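N-acetyltransferase domain-containing protein (Xanthomonas campestris pv. campestris, PDB 2OZH) probably transfers an acyl group, perhaps acetyl from acetyl-CoA, to an acceptor that is not identified. Local coordinates at residues 18-23 / 31-36; 75-80 / 85-90. All blocks are in the same frame, centred on the assembly; numbering follows the deposited sequence. Where two conformers were deposited one is given.

Contact 1: 18-23 / 31-36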
ATOM      1  N   LEU A  18      10.221 -13.343 -16.896  1.00 10.42           N
ATOM      2  CA  LEU A  18      11.463 -12.995 -16.203  1.00  9.70           C
ATOM      3  C   LEU A  18      11.197 -12.538 -14.773  1.00  9.61           C
ATOM      4  O   LEU A  18      11.935 -12.903 -13.842  1.00 10.63           O
ATOM      5  CB  LEU A  18      12.196 -11.879 -16.967  1.00 10.43           C
ATOM      6  CG  LEU A  18      13.426 -11.294 -16.271  1.00 13.19           C
ATOM      7  CD1 LEU A  18      14.592 -12.215 -16.286  1.00 14.74           C
ATOM      8  CD2 LEU A  18      13.778  -9.931 -16.847  1.00 17.47           C
ATOM      9  N   ILE A  19      10.196 -11.684 -14.586  1.00 10.08           N
ATOM     10  CA  ILE A  19       9.898 -11.174 -13.280  1.00 10.31           C
ATOM     11  C   ILE A  19       9.464 -12.321 -12.379  1.00 10.13           C
ATOM     12  O   ILE A  19       9.862 -12.403 -11.226  1.00 10.91           O
ATOM     13  CB  ILE A  19       8.811 -10.072 -13.363  1.00 10.71           C
ATOM     14  CG1 ILE A  19       9.323  -8.854 -14.112  1.00 10.46           C
ATOM     15  CG2 ILE A  19       8.313  -9.696 -11.971  1.00 10.96           C
ATOM     16  CD1 ILE A  19       8.185  -7.969 -14.587  1.00 12.07           C
ATOM     17  N   HIS A  20       8.572 -13.167 -12.863  1.00 10.22           N
ATOM     18  CA  HIS A  20       8.125 -14.319 -12.110  1.00  9.63           C
ATOM     19  C   HIS A  20       9.279 -15.218 -11.697  1.00 10.35           C
ATOM     20  O   HIS A  20       9.398 -15.598 -10.524  1.00 11.07           O
ATOM     21  CB  HIS A  20       7.109 -15.106 -12.940  1.00 10.06           C
ATOM     22  CG  HIS A  20       6.664 -16.401 -12.337  1.00 10.04           C
ATOM     23  ND1 HIS A  20       6.412 -17.503 -13.127  1.00 11.32           N
ATOM     24  CD2 HIS A  20       6.428 -16.771 -11.059  1.00 12.13           C
ATOM     25  CE1 HIS A  20       6.056 -18.511 -12.334  1.00 12.28           C
ATOM     26  NE2 HIS A  20       6.023 -18.085 -11.080  1.00 11.75           N
ATOM     27  N   ARG A  21      10.133 -15.589 -12.632  1.00 10.11           N
ATOM     28  CA  ARG A  21      11.259 -16.465 -12.291  1.00  9.99           C
ATOM     29  C   ARG A  21      12.162 -15.816 -11.261  1.00 10.59           C
ATOM     30  O   ARG A  21      12.603 -16.450 -10.310  1.00 10.67           O
ATOM     31  CB  ARG A  21      12.050 -16.817 -13.566  1.00  9.96           C
ATOM     32  CG  ARG A  21      11.278 -17.696 -14.554  1.00 11.95           C
ATOM     33  CD  ARG A  21      11.859 -17.638 -16.055  1.00 13.39           C
ATOM     34  NE  ARG A  21      10.840 -18.205 -16.932  1.00 12.02           N
ATOM     35  CZ  ARG A  21      10.278 -17.652 -17.967  1.00 11.53           C
ATOM     36  NH1 ARG A  21      10.716 -16.489 -18.482  1.00 12.88           N
ATOM     37  NH2 ARG A  21       9.225 -18.244 -18.494  1.00 13.34           N
ATOM     38  N   THR A  22      12.457 -14.537 -11.466  1.00 10.58           N
ATOM     39  CA  THR A  22      13.356 -13.802 -10.569  1.00 10.08           C
ATOM     40  C   THR A  22      12.790 -13.733  -9.173  1.00 11.21           C
ATOM     41  O   THR A  22      13.468 -14.055  -8.184  1.00 11.47           O
ATOM     42  CB  THR A  22      13.642 -12.409 -11.122  1.00 10.39           C
ATOM     43  OG1 THR A  22      14.354 -12.504 -12.368  1.00 11.01           O
ATOM     44  CG2 THR A  22      14.456 -11.573 -10.123  1.00 10.72           C
ATOM     45  N   LEU A  23      11.542 -13.304  -9.069  1.00 10.63           N
ATOM     46  CA  LEU A  23      10.920 -13.169  -7.750  1.00 10.57           C
ATOM     47  C   LEU A  23      10.789 -14.525  -7.071  1.00 10.62           C
ATOM     48  O   LEU A  23      11.092 -14.683  -5.878  1.00 12.81           O
ATOM     49  CB  LEU A  23       9.553 -12.481  -7.858  1.00 11.43           C
ATOM     50  CG  LEU A  23       9.580 -11.011  -8.282  1.00 12.22           C
ATOM     51  CD1 LEU A  23       8.193 -10.471  -8.311  1.00 13.72           C
ATOM     52  CD2 LEU A  23      10.456 -10.165  -7.356  1.00 14.41           C
ATOM     53  N   LYS A  31       9.692 -15.845  -2.646  1.00 13.34           N
ATOM     54  CA  LYS A  31      10.020 -17.230  -2.945  0.50 14.06           C
ATOM     55  C   LYS A  31       8.760 -18.034  -3.257  1.00 13.01           C
ATOM     56  O   LYS A  31       7.789 -18.025  -2.472  1.00 15.55           O
ATOM     57  CB  LYS A  31      10.773 -17.892  -1.768  0.50 14.20           C
ATOM     58  CG  LYS A  31      11.248 -19.308  -2.069  0.50 17.09           C
ATOM     59  CD  LYS A  31      11.951 -19.953  -0.865  0.50 18.68           C
ATOM     60  CE  LYS A  31      12.254 -21.419  -1.135  0.50 26.38           C
ATOM     61  NZ  LYS A  31      13.043 -22.039  -0.021  0.50 25.84           N
ATOM     62  N   ASP A  32       8.775 -18.728  -4.394  1.00 12.82           N
ATOM     63  CA  ASP A  32       7.703 -19.623  -4.829  1.00 12.71           C
ATOM     64  C   ASP A  32       6.400 -18.917  -5.203  1.00 12.93           C
ATOM     65  O   ASP A  32       5.380 -19.568  -5.398  1.00 14.83           O
ATOM     66  CB  ASP A  32       7.451 -20.737  -3.800  1.00 14.15           C
ATOM     67  CG  ASP A  32       8.599 -21.720  -3.706  1.00 18.85           C
ATOM     68  OD1 ASP A  32       9.196 -22.051  -4.749  1.00 17.51           O
ATOM     69  OD2 ASP A  32       8.899 -22.189  -2.580  1.00 21.19           O
ATOM     70  N   ILE A  33       6.430 -17.599  -5.394  1.00 12.82           N
ATOM     71  CA  ILE A  33       5.202 -16.866  -5.740  1.00 12.07           C
ATOM     72  C   ILE A  33       4.609 -17.428  -7.048  1.00 12.76           C
ATOM     73  O   ILE A  33       5.348 -17.647  -8.032  1.00 13.13           O
ATOM     74  CB  ILE A  33       5.451 -15.345  -5.858  1.00 12.51           C
ATOM     75  CG1 ILE A  33       4.112 -14.599  -6.007  1.00 13.21           C
ATOM     76  CG2 ILE A  33       6.430 -14.990  -6.983  1.00 13.70           C
ATOM     77  CD1 ILE A  33       4.212 -13.115  -5.871  1.00 13.80           C
ATOM     78  N   PRO A  34       3.289 -17.700  -7.074  1.00 11.92           N
ATOM     79  CA  PRO A  34       2.701 -18.153  -8.345  1.00 11.58           C
ATOM     80  C   PRO A  34       2.634 -17.102  -9.422  1.00 12.55           C
ATOM     81  O   PRO A  34       2.501 -15.919  -9.145  1.00 12.13           O
ATOM     82  CB  PRO A  34       1.277 -18.593  -7.964  1.00 13.53           C
ATOM     83  CG  PRO A  34       1.322 -18.762  -6.462  1.00 15.66           C
ATOM     84  CD  PRO A  34       2.317 -17.770  -5.954  1.00 12.72           C
ATOM     85  N   LEU A  35       2.743 -17.547 -10.672  1.00 11.34           N
ATOM     86  CA  LEU A  35       2.625 -16.679 -11.835  1.00 11.11           C
ATOM     87  C   LEU A  35       1.360 -15.841 -11.805  1.00 11.78           C
ATOM     88  O   LEU A  35       1.385 -14.673 -12.099  1.00 12.16           O
ATOM     89  CB  LEU A  35       2.681 -17.506 -13.113  1.00 12.23           C
ATOM     90  CG  LEU A  35       2.485 -16.740 -14.418  1.00 11.52           C
ATOM     91  CD1 LEU A  35       3.519 -15.630 -14.595  1.00 13.55           C
ATOM     92  CD2 LEU A  35       2.549 -17.673 -15.598  1.00 13.62           C
ATOM     93  N   ALA A  36       0.242 -16.455 -11.443  1.00 11.89           N
ATOM     94  CA  ALA A  36      -1.025 -15.734 -11.481  1.00 13.54           C
ATOM     95  C   ALA A  36      -1.012 -14.593 -10.508  1.00 12.90           C
ATOM     96  O   ALA A  36      -1.632 -13.541 -10.769  1.00 13.34           O
ATOM     97  CB  ALA A  36      -2.187 -16.683 -11.177  1.00 14.48           C
TER

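Contact 2: 75-80 / 85-90. With SO4 (sulfate ion), chain B; EDO (1,2-ethanediol), chain E.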
ATOM      1  N   VAL A  75      12.024  -4.729  -5.870  1.00 12.45           N
ATOM      2  CA  VAL A  75      13.138  -4.076  -6.561  1.00 12.29           C
ATOM      3  C   VAL A  75      14.211  -5.079  -6.863  1.00 11.91           C
ATOM      4  O   VAL A  75      14.696  -5.819  -5.970  1.00 13.85           O
ATOM      5  CB  VAL A  75      13.705  -2.916  -5.717  1.00 14.18           C
ATOM      6  CG1 VAL A  75      14.952  -2.318  -6.379  1.00 18.27           C
ATOM      7  CG2 VAL A  75      12.650  -1.837  -5.494  1.00 15.09           C
ATOM      8  N   PHE A  76      14.631  -5.142  -8.136  1.00 10.93           N
ATOM      9  CA  PHE A  76      15.764  -5.953  -8.477  1.00 11.13           C
ATOM     10  C   PHE A  76      16.452  -5.423  -9.740  1.00 10.46           C
ATOM     11  O   PHE A  76      15.847  -4.764 -10.575  1.00 10.25           O
ATOM     12  CB  PHE A  76      15.394  -7.444  -8.650  1.00 12.74           C
ATOM     13  CG  PHE A  76      14.546  -7.784  -9.871  1.00 12.17           C
ATOM     14  CD1 PHE A  76      15.114  -7.879 -11.125  1.00 11.97           C
ATOM     15  CD2 PHE A  76      13.208  -8.096  -9.750  1.00 12.27           C
ATOM     16  CE1 PHE A  76      14.363  -8.259 -12.258  1.00 12.90           C
ATOM     17  CE2 PHE A  76      12.458  -8.456 -10.854  1.00 11.83           C
ATOM     18  CZ  PHE A  76      13.014  -8.519 -12.091  1.00 12.38           C
ATOM     19  N   VAL A  77      17.732  -5.798  -9.839  1.00 11.01           N
ATOM     20  CA  VAL A  77      18.547  -5.667 -11.049  0.50 10.71           C
ATOM     21  C   VAL A  77      19.180  -7.021 -11.285  1.00 11.43           C
ATOM     22  O   VAL A  77      19.703  -7.610 -10.347  1.00 13.07           O
ATOM     23  CB  VAL A  77      19.617  -4.576 -10.893  0.50 10.70           C
ATOM     24  CG1 VAL A  77      20.527  -4.540 -12.094  0.50 11.28           C
ATOM     25  CG2 VAL A  77      18.967  -3.220 -10.670  0.50  9.13           C
ATOM     26  N   LEU A  78      19.151  -7.521 -12.524  1.00 10.73           N
ATOM     27  CA  LEU A  78      19.762  -8.809 -12.818  1.00 11.96           C
ATOM     28  C   LEU A  78      21.249  -8.745 -12.550  1.00 11.19           C
ATOM     29  O   LEU A  78      21.890  -7.705 -12.771  1.00 11.09           O
ATOM     30  CB  LEU A  78      19.466  -9.243 -14.235  1.00 12.90           C
ATOM     31  CG  LEU A  78      17.983  -9.513 -14.522  1.00 16.20           C
ATOM     32  CD1 LEU A  78      17.859  -9.939 -15.968  1.00 16.09           C
ATOM     33  CD2 LEU A  78      17.392 -10.555 -13.560  1.00 17.15           C
ATOM     34  N   PRO A  79      21.842  -9.825 -12.043  1.00 12.66           N
ATOM     35  CA  PRO A  79      23.222  -9.763 -11.582  1.00 14.20           C
ATOM     36  C   PRO A  79      24.245  -9.308 -12.594  1.00 13.51           C
ATOM     37  O   PRO A  79      25.187  -8.575 -12.222  1.00 17.39           O
ATOM     38  CB  PRO A  79      23.516 -11.213 -11.156  1.00 17.28           C
ATOM     39  CG  PRO A  79      22.213 -11.763 -10.780  1.00 18.94           C
ATOM     40  CD  PRO A  79      21.206 -11.123 -11.728  1.00 16.03           C
ATOM     41  N   GLU A  80      24.100  -9.679 -13.853  1.00 13.72           N
ATOM     42  CA  GLU A  80      25.089  -9.281 -14.852  1.00 15.16           C
ATOM     43  C   GLU A  80      24.997  -7.808 -15.253  1.00 16.17           C
ATOM     44  O   GLU A  80      25.849  -7.315 -15.991  1.00 18.34           O
ATOM     45  CB  GLU A  80      25.039 -10.189 -16.093  1.00 18.57           C
ATOM     46  CG  GLU A  80      23.868  -9.988 -16.981  1.00 23.22           C
ATOM     47  CD  GLU A  80      22.614 -10.799 -16.607  1.00 27.29           C
ATOM     48  OE1 GLU A  80      22.411 -11.237 -15.423  1.00 24.96           O
ATOM     49  OE2 GLU A  80      21.804 -10.971 -17.556  1.00 33.05           O
ATOM     50  N   GLY A  85      24.133   1.762 -12.572  1.00 10.53           N
ATOM     51  CA  GLY A  85      23.188   2.801 -12.280  1.00 11.64           C
ATOM     52  C   GLY A  85      21.745   2.475 -12.570  1.00 12.48           C
ATOM     53  O   GLY A  85      20.895   3.381 -12.485  1.00 13.39           O
ATOM     54  N   TYR A  86      21.443   1.214 -12.880  1.00 12.52           N
ATOM     55  CA  TYR A  86      20.048   0.872 -13.226  1.00 13.25           C
ATOM     56  C   TYR A  86      19.092   0.975 -12.026  1.00 14.64           C
ATOM     57  O   TYR A  86      17.955   1.464 -12.210  1.00 14.81           O
ATOM     58  CB  TYR A  86      19.993  -0.499 -13.908  1.00 12.76           C
ATOM     59  CG  TYR A  86      20.807  -0.652 -15.166  1.00 12.90           C
ATOM     60  CD1 TYR A  86      21.283   0.461 -15.878  1.00 14.11           C
ATOM     61  CD2 TYR A  86      21.081  -1.893 -15.692  1.00 13.11           C
ATOM     62  CE1 TYR A  86      22.032   0.303 -17.016  1.00 13.37           C
ATOM     63  CE2 TYR A  86      21.810  -2.054 -16.838  1.00 13.20           C
ATOM     64  CZ  TYR A  86      22.293  -0.942 -17.512  1.00 11.50           C
ATOM     65  OH  TYR A  86      23.024  -1.142 -18.630  1.00 15.04           O
ATOM     66  N   SER A  87      19.509   0.608 -10.807  1.00 15.73           N
ATOM     67  CA  SER A  87      18.656   0.788  -9.599  0.50 16.30           C
ATOM     68  C   SER A  87      18.316   2.242  -9.412  1.00 17.34           C
ATOM     69  O   SER A  87      17.156   2.617  -9.154  1.00 16.81           O
ATOM     70  CB  SER A  87      19.336   0.307  -8.296  0.50 17.53           C
ATOM     71  OG  SER A  87      19.308  -1.096  -8.178  0.50 19.81           O
ATOM     72  N   LYS A  88      19.338   3.092  -9.495  1.00 15.42           N
ATOM     73  CA  LYS A  88      19.172   4.506  -9.317  1.00 15.41           C
ATOM     74  C   LYS A  88      18.263   5.058 -10.403  1.00 12.12           C
ATOM     75  O   LYS A  88      17.465   5.924 -10.140  1.00 12.90           O
ATOM     76  CB  LYS A  88      20.534   5.244  -9.346  1.00 18.68           C
ATOM     77  CG  LYS A  88      20.405   6.801  -9.363  1.00 23.42           C
ATOM     78  CD  LYS A  88      21.733   7.537  -9.580  1.00 27.07           C
ATOM     79  CE  LYS A  88      21.609   9.027  -9.280  1.00 31.19           C
ATOM     80  NZ  LYS A  88      21.023   9.755 -10.450  1.00 35.03           N
ATOM     81  N   ALA A  89      18.390   4.565 -11.634  1.00 11.52           N
ATOM     82  CA  ALA A  89      17.538   5.076 -12.706  1.00 11.08           C
ATOM     83  C   ALA A  89      16.073   4.803 -12.366  1.00 12.38           C
ATOM     84  O   ALA A  89      15.184   5.660 -12.548  1.00 11.93           O
ATOM     85  CB  ALA A  89      17.909   4.463 -14.061  1.00 12.73           C
ATOM     86  N   LEU A  90      15.807   3.607 -11.861  1.00 11.28           N
ATOM     87  CA  LEU A  90      14.442   3.298 -11.520  0.50 11.32           C
ATOM     88  C   LEU A  90      13.966   4.087 -10.295  1.00 10.01           C
ATOM     89  O   LEU A  90      12.850   4.599 -10.288  1.00 10.99           O
ATOM     90  CB  LEU A  90      14.246   1.787 -11.381  0.50 11.85           C
ATOM     91  CG  LEU A  90      13.875   1.035 -12.662  0.50 12.54           C
ATOM     92  CD1 LEU A  90      14.968   1.104 -13.700  0.50 15.02           C
ATOM     93  CD2 LEU A  90      13.532  -0.368 -12.390  0.50  9.71           C
TER
HETATM   94  S   SO4 B 142      22.821  -1.149  -9.024  1.00 22.66           S
HETATM   95  O1  SO4 B 142      23.614  -0.181  -8.292  1.00 37.27           O
HETATM   96  O2  SO4 B 142      21.903  -1.662  -8.007  1.00 24.05           O
HETATM   97  O3  SO4 B 142      22.210  -0.287  -9.980  1.00 20.42           O
HETATM   98  O4  SO4 B 142      23.585  -2.309  -9.459  1.00 24.81           O
HETATM   99  C1  EDO E 301      12.363  -2.629  -2.297  1.00 25.84           C
HETATM  100  O1  EDO E 301      11.967  -3.889  -2.872  1.00 23.53           O
HETATM  101  C2  EDO E 301      12.208  -2.634  -0.804  1.00 27.34           C
HETATM  102  O2  EDO E 301      13.175  -3.487  -0.183  1.00 31.43           O

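Contact 1: 18-23 / 31-36
The ring of His20 on helix 16-26 packs against the turn that leads into helix 35-43 and against Leu35, the first residue of that helix, on one side of the central sheet. His20 carries most of the contact. With CG anti to the backbone N (chi1 174°), its ring reaches away from helix 16-26 to the first residues of helix 35-43. Leu35 lies over one face of the ring: its CB stands 3.8 Å from the centroid of the His20 ring, 20° off the ring normal, a CH-pi contact. Leu35 CA sits over the ring centre, 3.7 Å above the His20 plane. The Leu35 side chain crosses that of His20 at about a right angle, and its CD1 lies beyond the CG-ND1 side of the ring, 3.7 Å from His20 ND1.

At the ring edge, in plane, NE2 of His20 gives a weak hydrogen bond to Ile33 O at 3.2 Å, bent to an N-H...O angle of 123°. The ring is thus held on a face and at an edge by residues flanking Pro34, the N-cap of helix 35-43. In the GNAT fold the first two helices, here 16-26 and 35-43, follow the first strand and precede the next, and this contact packs the first of them against the entry to the second. One turn further along helix 16-26, Leu23 CB packs on the Ile33 methyl CG2 at 4.1 Å.

Backbone bonding between Asp32 and Ser24 ties the same turn to the helix. Ile33 also touches Val38 of helix 35-43 and Tyr140, and it packs on Thr68 of the second subunit, which brings this buried side chain to the dimer interface.

Contact 2: 75-80 / 85-90
In the conformers described here, Val77 holds CG1 anti to its backbone N (chi1 175°), which leaves CG2 beside that N and facing the start of helix 86-96; Ser87 turns OG beside its own backbone N (chi1 -77°), where hydroxyl and amide can serve one anion. Methyl and hydroxyl then meet, Val77 CG2 lying a tentative 3.3 Å from Ser87 OG, while the same methyl packs more loosely on Tyr86 CB at 4.4 Å. No hydrogen bond links the two segments. Strand 69-77 and helix 86-96 begin the beta-alpha-beta unit that ends in strand 105-109, and the turn between them occupies the position of the pyrophosphate-binding loop of GNAT enzymes and probably corresponds to it. A sulfate, probably from the crystallisation liquor, sits here at the helix N terminus. Ser87 N donates to its O3 at 3.0 Å with an angle of 162°, Ser87 OG to its O2 at 2.7 Å, and Gly83 N adds a further bond. Well away, Val75 N donates to O1 of an ethanediol, probably also from the liquor, at 3.1 Å. Amides and a hydroxyl gripping an anion at a helix start, where the helix dipole would add attraction, are consistent with a coenzyme A phosphate site.

In the fold
From the N terminus the chain forms strand 6-8 and then helix 16-26; contact 1 closes a short loop of seven residues between 18-23 and 31-36, at the entry to helix 35-43. Strands 46-52, 55-64 and 69-77 follow before contact 2 closes a still shorter loop of four residues, leading into helix 86-96 and on to strand 105-109. The two loops are in series, neither nesting nor crossing, and the contact centres lie about 18 Å apart. They touch directly on the face of the sheet that carries helix 16-26: Thr22 CG2 packs on Phe76 CD2 at 3.7 Å, and Leu18 lies against Leu78. Strand 69-77 thus joins helix 16-26 on one side to helix 86-96 on the other.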